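Local structure of citrate synthase (Metallosphaera sedula, 6ABX) at residues I265-A270 against R288-G293; K223-I228 against V306-G311. The protein probably catalyses the condensation of oxaloacetate with acetyl-CoA and water to give citrate and CoA, a step of the tricarboxylic acid cycle. All coordinates share one frame; numbering follows the deposited sequence.

Contact 1. Residues I265-A270 against R288-G293; sequences ILKEYA and RVEEIG
Lys267 and Glu290 form an interhelical salt bridge in the mostly helical fold of citrate synthase, joining helix 261-270 to helix 277-297. The backbones stand well apart: the nearest alpha carbons, Lys267 CA and Glu290 CA, are 10.6 Å from each other, and the pair of segments buries just 77 Å² in all, divided almost evenly between these two residues. The gap is therefore spanned by two long side chains that reach toward each other from opposite directions. In Lys267, CG lies anti to the backbone N (chi1 -173°) and every later torsion is extended, which carries the ammonium group straight out from its helix. Glu290 also starts anti but bends at chi2 (-146°), turning its carboxylate to meet the lysine.

The charged contact is one-sided. Lys267 NZ donates to Glu290 OE2 at 2.7 Å, approaching on the syn side and 16° out of the carboxylate plane, whereas Glu290 OE1 is 3.8 Å from Lys267 NZ. A water links that second oxygen to the ammonium: it donates to Glu290 OE1 at 2.6 Å and accepts from Lys267 NZ at 3.2 Å, so ammonium, carboxylate and water close a ring and both carboxylate oxygens are engaged. A weak hydrogen bond with Tyr309 OH adds a further partner for OE2. With an alanine in place of Lys267, the largely buried Glu290 carboxylate would probably be left without its countercharge, and the bridging water without one of its anchors. Glu290 also packs on Met259 and lies about 5 Å, side chain to side chain, from Phe251, which binds acetyl-CoA. Short of the ammonium, the aliphatic part of the lysine passes the same carboxylate, with Lys267 CE 3.7 Å from Glu290 OE2.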
ATOM      1  N   ILE A 265       9.516  28.723   4.717  1.00 14.11           N
ATOM      2  CA  ILE A 265       9.404  28.675   6.166  1.00 14.08           C
ATOM      3  C   ILE A 265      10.622  27.966   6.750  1.00 13.73           C
ATOM      4  O   ILE A 265      11.241  28.427   7.725  1.00 14.81           O
ATOM      5  CB  ILE A 265       8.079  28.023   6.611  1.00 13.05           C
ATOM      6  CG1 ILE A 265       6.885  28.876   6.178  1.00 13.63           C
ATOM      7  CG2 ILE A 265       8.096  27.758   8.084  1.00 13.68           C
ATOM      8  CD1 ILE A 265       5.571  28.181   6.269  1.00 13.04           C
ATOM      9  N   LEU A 266      11.018  26.826   6.162  1.00 14.89           N
ATOM     10  CA  LEU A 266      12.180  26.123   6.668  1.00 15.11           C
ATOM     11  C   LEU A 266      13.428  26.999   6.609  1.00 14.96           C
ATOM     12  O   LEU A 266      14.261  26.963   7.499  1.00 15.13           O
ATOM     13  CB  LEU A 266      12.475  24.852   5.858  1.00 16.28           C
ATOM     14  CG  LEU A 266      11.547  23.672   6.060  1.00 19.12           C
ATOM     15  CD1 LEU A 266      11.754  22.651   4.970  1.00 20.15           C
ATOM     16  CD2 LEU A 266      11.735  23.034   7.421  1.00 19.25           C
ATOM     17  N   LYS A 267      13.594  27.760   5.526  1.00 15.86           N
ATOM     18  CA  LYS A 267      14.758  28.616   5.401  1.00 17.44           C
ATOM     19  C   LYS A 267      14.818  29.659   6.551  1.00 17.01           C
ATOM     20  O   LYS A 267      15.890  29.964   7.088  1.00 20.23           O
ATOM     21  CB  LYS A 267      14.726  29.320   4.047  1.00 18.14           C
ATOM     22  CG  LYS A 267      16.006  30.107   3.752  1.00 23.11           C
ATOM     23  CD  LYS A 267      15.998  30.837   2.466  1.00 23.46           C
ATOM     24  CE  LYS A 267      17.263  31.669   2.347  1.00 26.91           C
ATOM     25  NZ  LYS A 267      17.353  32.266   1.008  1.00 31.73           N
ATOM     26  N   GLU A 268      13.660  30.191   6.915  1.00 16.32           N
ATOM     27  CA  GLU A 268      13.575  31.172   8.008  1.00 17.53           C
ATOM     28  C   GLU A 268      13.915  30.507   9.339  1.00 19.29           C
ATOM     29  O   GLU A 268      14.631  31.086  10.167  1.00 20.44           O
ATOM     30  CB  GLU A 268      12.145  31.699   8.133  1.00 18.43           C
ATOM     31  CG  GLU A 268      11.737  32.592   6.992  1.00 21.21           C
ATOM     32  CD  GLU A 268      10.252  32.934   6.923  1.00 23.07           C
ATOM     33  OE1 GLU A 268       9.922  33.828   6.152  1.00 25.23           O
ATOM     34  OE2 GLU A 268       9.447  32.272   7.577  1.00 23.26           O
ATOM     35  N   TYR A 269      13.298  29.334   9.588  1.00 21.65           N
ATOM     36  CA  TYR A 269      13.460  28.679  10.906  1.00 22.27           C
ATOM     37  C   TYR A 269      14.874  28.100  11.048  1.00 24.88           C
ATOM     38  O   TYR A 269      15.390  28.050  12.137  1.00 26.23           O
ATOM     39  CB  TYR A 269      12.378  27.635  11.147  1.00 21.88           C
ATOM     40  CG  TYR A 269      11.203  28.196  11.906  1.00 20.08           C
ATOM     41  CD1 TYR A 269      11.297  28.411  13.256  1.00 20.46           C
ATOM     42  CD2 TYR A 269      10.044  28.588  11.268  1.00 20.90           C
ATOM     43  CE1 TYR A 269      10.228  28.912  13.984  1.00 21.92           C
ATOM     44  CE2 TYR A 269       8.961  29.096  11.972  1.00 20.68           C
ATOM     45  CZ  TYR A 269       9.044  29.228  13.346  1.00 21.90           C
ATOM     46  OH  TYR A 269       8.034  29.744  14.096  1.00 24.78           O
ATOM     47  N   ALA A 270      15.498  27.739   9.934  1.00 24.85           N
ATOM     48  CA  ALA A 270      16.880  27.273   9.948  1.00 27.74           C
ATOM     49  C   ALA A 270      17.779  28.333  10.595  1.00 26.57           C
ATOM     50  O   ALA A 270      18.763  28.000  11.203  1.00 26.47           O
ATOM     51  CB  ALA A 270      17.374  26.909   8.568  1.00 26.95           C
ATOM     52  N   ARG A 288      23.660  29.783  -1.459  1.00 19.32           N
ATOM     53  CA  ARG A 288      24.279  30.123  -2.748  1.00 21.41           C
ATOM     54  C   ARG A 288      23.684  29.319  -3.898  1.00 18.40           C
ATOM     55  O   ARG A 288      23.406  29.892  -4.961  1.00 18.20           O
ATOM     56  CB  ARG A 288      25.798  29.977  -2.706  1.00 23.29           C
ATOM     57  CG  ARG A 288      26.489  31.045  -1.888  1.00 31.45           C
ATOM     58  CD  ARG A 288      27.824  30.552  -1.375  1.00 36.42           C
ATOM     59  NE  ARG A 288      28.878  31.556  -1.306  1.00 43.01           N
ATOM     60  CZ  ARG A 288      29.850  31.661  -2.221  1.00 46.33           C
ATOM     61  NH1 ARG A 288      29.660  31.224  -3.463  1.00 47.27           N
ATOM     62  NH2 ARG A 288      31.012  32.175  -1.875  1.00 43.85           N
ATOM     63  N   VAL A 289      23.456  28.004  -3.713  1.00 15.39           N
ATOM     64  CA  VAL A 289      22.831  27.220  -4.729  1.00 15.38           C
ATOM     65  C   VAL A 289      21.436  27.762  -5.038  1.00 16.94           C
ATOM     66  O   VAL A 289      21.017  27.874  -6.213  1.00 14.87           O
ATOM     67  CB  VAL A 289      22.731  25.732  -4.338  1.00 15.42           C
ATOM     68  CG1 VAL A 289      21.866  24.965  -5.312  1.00 16.70           C
ATOM     69  CG2 VAL A 289      24.098  25.092  -4.211  1.00 16.02           C
ATOM     70  N   GLU A 290      20.707  28.124  -3.966  1.00 16.76           N
ATOM     71  CA  GLU A 290      19.358  28.645  -4.148  1.00 18.43           C
ATOM     72  C   GLU A 290      19.379  29.915  -5.018  1.00 18.04           C
ATOM     73  O   GLU A 290      18.600  30.021  -5.965  1.00 18.65           O
ATOM     74  CB  GLU A 290      18.720  28.916  -2.772  1.00 19.58           C
ATOM     75  CG  GLU A 290      17.230  29.154  -2.851  1.00 22.63           C
ATOM     76  CD  GLU A 290      16.721  30.150  -1.826  1.00 28.03           C
ATOM     77  OE1 GLU A 290      15.479  30.285  -1.646  1.00 32.47           O
ATOM     78  OE2 GLU A 290      17.565  30.846  -1.249  1.00 32.61           O
ATOM     79  N   GLU A 291      20.322  30.815  -4.731  1.00 20.50           N
ATOM     80  CA  GLU A 291      20.459  32.118  -5.443  1.00 23.41           C
ATOM     81  C   GLU A 291      20.687  31.896  -6.947  1.00 21.54           C
ATOM     82  O   GLU A 291      19.996  32.483  -7.773  1.00 23.63           O
ATOM     83  CB  GLU A 291      21.603  32.954  -4.889  1.00 26.78           C
ATOM     84  CG  GLU A 291      21.393  33.438  -3.468  1.00 34.60           C
ATOM     85  CD  GLU A 291      22.560  34.215  -2.841  1.00 45.00           C
ATOM     86  OE1 GLU A 291      23.742  34.006  -3.243  1.00 45.17           O
ATOM     87  OE2 GLU A 291      22.287  35.038  -1.927  1.00 52.57           O
ATOM     88  N   ILE A 292      21.600  30.991  -7.293  1.00 21.47           N
ATOM     89  CA  ILE A 292      21.949  30.694  -8.707  1.00 22.35           C
ATOM     90  C   ILE A 292      20.788  30.006  -9.403  1.00 20.77           C
ATOM     91  O   ILE A 292      20.411  30.312 -10.549  1.00 22.94           O
ATOM     92  CB  ILE A 292      23.240  29.849  -8.794  1.00 24.00           C
ATOM     93  CG1 ILE A 292      24.431  30.575  -8.192  1.00 28.87           C
ATOM     94  CG2 ILE A 292      23.515  29.413 -10.226  1.00 28.70           C
ATOM     95  CD1 ILE A 292      25.563  29.640  -7.794  1.00 31.40           C
ATOM     96  N   GLY A 293      20.188  29.010  -8.719  1.00 19.48           N
ATOM     97  CA  GLY A 293      19.061  28.290  -9.219  1.00 19.81           C
ATOM     98  C   GLY A 293      17.873  29.178  -9.568  1.00 21.02           C
ATOM     99  O   GLY A 293      17.204  29.006 -10.611  1.00 21.22           O
TER
HETATM  100  O   HOH W   1      14.695  32.600  -0.672  1.00 37.88           O

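Contact 2. Residues K223-I228 against V306-G311; sequences KQFMEI and VDFYSG
Phe225 and Phe308 mark the nearest backbone approach, 9.8 Å between Phe225 CA on helix 220-228 and Phe308 CA in the segment leading into helix 310-316, and the space between them is bridged by two aromatic rings. The two side chains cross at about a right angle in a T-shaped (edge-to-face) stack: ring centroids are 5.0 Å apart and the planes meet at 73°. Phe225 supplies the edge, its CZ standing 3.6 Å above one face of the Phe308 ring, offset toward the rim. The same edge meets the Phe308 backbone, with Phe225 CE2 3.3 Å from Phe308 O and this oxygen lying in the plane of the Phe225 ring. The Phe308 side chain, which leaves its backbone at an angle to helix 220-228, brings its ring end up to that helix, its chi1 of -170° setting CG opposite the backbone N. At its own edge sits Tyr309 CD2.

This buried pair adjoins Asp307, a predicted active-site residue, and the Phe308 ring also meets that of Phe251, which binds acetyl-CoA, with planes at about 85°. Helix 277-297 packs against both side chains, through Ala286 on Phe225 and Val289 on Phe308.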
ATOM      1  N   LYS A 223      22.837  15.735  -0.060  1.00 18.31           N
ATOM      2  CA  LYS A 223      23.985  15.042  -0.642  1.00 20.05           C
ATOM      3  C   LYS A 223      24.747  15.991  -1.566  1.00 20.06           C
ATOM      4  O   LYS A 223      25.966  16.020  -1.527  1.00 17.85           O
ATOM      5  CB  LYS A 223      23.505  13.810  -1.426  1.00 26.17           C
ATOM      6  CG  LYS A 223      24.562  12.926  -2.085  1.00 34.11           C
ATOM      7  CD  LYS A 223      23.918  11.647  -2.699  1.00 41.36           C
ATOM      8  CE  LYS A 223      24.859  10.484  -2.945  1.00 47.92           C
ATOM      9  NZ  LYS A 223      25.272  10.429  -4.369  1.00 54.35           N
ATOM     10  N   GLN A 224      24.021  16.711  -2.419  1.00 17.90           N
ATOM     11  CA  GLN A 224      24.578  17.732  -3.334  1.00 20.84           C
ATOM     12  C   GLN A 224      25.381  18.761  -2.538  1.00 18.19           C
ATOM     13  O   GLN A 224      26.550  19.068  -2.878  1.00 18.52           O
ATOM     14  CB  GLN A 224      23.460  18.478  -4.084  1.00 26.07           C
ATOM     15  CG  GLN A 224      23.687  18.724  -5.553  1.00 39.38           C
ATOM     16  CD  GLN A 224      23.216  17.538  -6.365  1.00 45.37           C
ATOM     17  OE1 GLN A 224      23.180  16.422  -5.841  1.00 55.29           O
ATOM     18  NE2 GLN A 224      22.870  17.754  -7.638  1.00 38.79           N
ATOM     19  N   PHE A 225      24.782  19.328  -1.480  1.00 16.07           N
ATOM     20  CA  PHE A 225      25.476  20.330  -0.678  1.00 15.42           C
ATOM     21  C   PHE A 225      26.785  19.741  -0.101  1.00 16.22           C
ATOM     22  O   PHE A 225      27.840  20.435  -0.043  1.00 16.70           O
ATOM     23  CB  PHE A 225      24.616  20.887   0.461  1.00 15.69           C
ATOM     24  CG  PHE A 225      23.259  21.404   0.049  1.00 15.40           C
ATOM     25  CD1 PHE A 225      23.024  21.985  -1.194  1.00 15.30           C
ATOM     26  CD2 PHE A 225      22.186  21.277   0.924  1.00 15.13           C
ATOM     27  CE1 PHE A 225      21.762  22.460  -1.532  1.00 14.57           C
ATOM     28  CE2 PHE A 225      20.931  21.735   0.573  1.00 14.58           C
ATOM     29  CZ  PHE A 225      20.709  22.295  -0.658  1.00 14.78           C
ATOM     30  N   MET A 226      26.725  18.483   0.368  1.00 17.22           N
ATOM     31  CA  MET A 226      27.888  17.845   0.963  1.00 17.59           C
ATOM     32  C   MET A 226      28.957  17.651  -0.124  1.00 19.39           C
ATOM     33  O   MET A 226      30.124  17.866   0.144  1.00 21.34           O
ATOM     34  CB  MET A 226      27.517  16.504   1.588  1.00 19.76           C
ATOM     35  CG  MET A 226      26.695  16.677   2.828  1.00 22.64           C
ATOM     36  SD  MET A 226      26.207  15.066   3.452  1.00 25.45           S
ATOM     37  CE  MET A 226      25.805  15.581   5.110  1.00 25.15           C
ATOM     38  N   GLU A 227      28.547  17.290  -1.334  1.00 18.73           N
ATOM     39  CA  GLU A 227      29.540  17.076  -2.449  1.00 19.07           C
ATOM     40  C   GLU A 227      30.199  18.410  -2.844  1.00 18.24           C
ATOM     41  O   GLU A 227      31.411  18.440  -3.170  1.00 20.13           O
ATOM     42  CB  GLU A 227      28.900  16.408  -3.664  1.00 22.02           C
ATOM     43  CG  GLU A 227      28.443  14.980  -3.419  1.00 24.32           C
ATOM     44  CD  GLU A 227      27.682  14.349  -4.562  1.00 30.51           C
ATOM     45  OE1 GLU A 227      27.305  15.066  -5.508  1.00 31.55           O
ATOM     46  OE2 GLU A 227      27.476  13.121  -4.511  1.00 30.29           O
ATOM     47  N   ILE A 228      29.471  19.526  -2.751  1.00 18.89           N
ATOM     48  CA  ILE A 228      29.998  20.853  -3.091  1.00 18.70           C
ATOM     49  C   ILE A 228      31.130  21.178  -2.112  1.00 22.07           C
ATOM     50  O   ILE A 228      32.152  21.717  -2.524  1.00 20.52           O
ATOM     51  CB  ILE A 228      28.890  21.921  -3.112  1.00 17.17           C
ATOM     52  CG1 ILE A 228      27.922  21.691  -4.276  1.00 15.89           C
ATOM     53  CG2 ILE A 228      29.433  23.344  -3.090  1.00 17.08           C
ATOM     54  CD1 ILE A 228      26.659  22.444  -4.152  1.00 15.66           C
ATOM     55  N   VAL A 306      10.232  21.959  -0.968  1.00 14.83           N
ATOM     56  CA  VAL A 306      10.451  21.711   0.472  1.00 16.32           C
ATOM     57  C   VAL A 306      11.736  20.897   0.712  1.00 14.47           C
ATOM     58  O   VAL A 306      12.447  21.143   1.692  1.00 16.22           O
ATOM     59  CB  VAL A 306       9.195  21.018   1.047  1.00 17.48           C
ATOM     60  CG1 VAL A 306       8.859  19.707   0.346  1.00 19.29           C
ATOM     61  CG2 VAL A 306       9.274  20.876   2.548  1.00 18.44           C
ATOM     62  N   ASP A 307      12.021  19.919  -0.153  1.00 15.61           N
ATOM     63  CA  ASP A 307      13.180  19.085   0.085  1.00 17.79           C
ATOM     64  C   ASP A 307      14.509  19.745  -0.303  1.00 19.21           C
ATOM     65  O   ASP A 307      15.540  19.092  -0.135  1.00 21.24           O
ATOM     66  CB  ASP A 307      13.132  17.716  -0.588  1.00 19.57           C
ATOM     67  CG  ASP A 307      12.797  17.695  -2.065  1.00 25.92           C
ATOM     68  OD1 ASP A 307      12.872  18.746  -2.700  1.00 27.62           O
ATOM     69  OD2 ASP A 307      12.421  16.579  -2.555  1.00 35.21           O
ATOM     70  N   PHE A 308      14.532  21.027  -0.708  1.00 16.32           N
ATOM     71  CA  PHE A 308      15.791  21.714  -0.801  1.00 15.19           C
ATOM     72  C   PHE A 308      16.430  21.882   0.578  1.00 15.03           C
ATOM     73  O   PHE A 308      17.661  21.745   0.732  1.00 14.71           O
ATOM     74  CB  PHE A 308      15.574  23.058  -1.485  1.00 15.44           C
ATOM     75  CG  PHE A 308      16.857  23.757  -1.839  1.00 15.00           C
ATOM     76  CD1 PHE A 308      17.570  23.359  -2.954  1.00 15.10           C
ATOM     77  CD2 PHE A 308      17.376  24.748  -1.029  1.00 14.49           C
ATOM     78  CE1 PHE A 308      18.735  24.026  -3.317  1.00 13.99           C
ATOM     79  CE2 PHE A 308      18.566  25.387  -1.366  1.00 15.52           C
ATOM     80  CZ  PHE A 308      19.259  24.986  -2.494  1.00 15.28           C
ATOM     81  N   TYR A 309      15.605  22.246   1.576  1.00 13.65           N
ATOM     82  CA  TYR A 309      16.091  22.585   2.930  1.00 14.70           C
ATOM     83  C   TYR A 309      15.775  21.464   3.944  1.00 13.84           C
ATOM     84  O   TYR A 309      16.441  21.409   4.954  1.00 14.71           O
ATOM     85  CB  TYR A 309      15.455  23.894   3.419  1.00 16.71           C
ATOM     86  CG  TYR A 309      16.103  25.115   2.810  1.00 17.29           C
ATOM     87  CD1 TYR A 309      17.432  25.404   3.070  1.00 19.60           C
ATOM     88  CD2 TYR A 309      15.416  25.939   1.947  1.00 19.73           C
ATOM     89  CE1 TYR A 309      18.061  26.510   2.507  1.00 22.31           C
ATOM     90  CE2 TYR A 309      16.060  27.004   1.313  1.00 19.56           C
ATOM     91  CZ  TYR A 309      17.375  27.293   1.608  1.00 21.46           C
ATOM     92  OH  TYR A 309      17.987  28.357   0.977  1.00 27.77           O
ATOM     93  N   SER A 310      14.763  20.614   3.706  1.00 13.12           N
ATOM     94  CA  SER A 310      14.279  19.707   4.787  1.00 13.84           C
ATOM     95  C   SER A 310      15.388  18.755   5.217  1.00 14.66           C
ATOM     96  O   SER A 310      15.637  18.589   6.430  1.00 13.83           O
ATOM     97  CB  SER A 310      13.056  18.977   4.401  1.00 13.47           C
ATOM     98  OG  SER A 310      13.298  18.129   3.285  1.00 14.73           O
ATOM     99  N   GLY A 311      16.058  18.106   4.251  1.00 14.67           N
ATOM    100  CA  GLY A 311      17.097  17.156   4.636  1.00 15.58           C
ATOM    101  C   GLY A 311      18.207  17.791   5.471  1.00 13.93           C
ATOM    102  O   GLY A 311      18.653  17.234   6.473  1.00 14.62           O
TER

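In the fold
From the N terminus the chain reaches 223-228 first, then 265-270, 288-293 and finally 306-311. Contact 2 closes a loop of 77 intervening residues, 41 of them helical; contact 1 closes a shorter one of 17 residues and is nested inside it. Their centres are 10 Å apart, on the same side of the chain's centre, and they touch directly: Lys267 CD lies 3.5 Å from Tyr309 OH, and Val289 CG2 lies 3.7 Å from Ile228 CD1. Helix 277-297 thus packs against helix 220-228 while contact 1 ties it to helix 261-270, and the segment entering helix 310-316 adjoins all three.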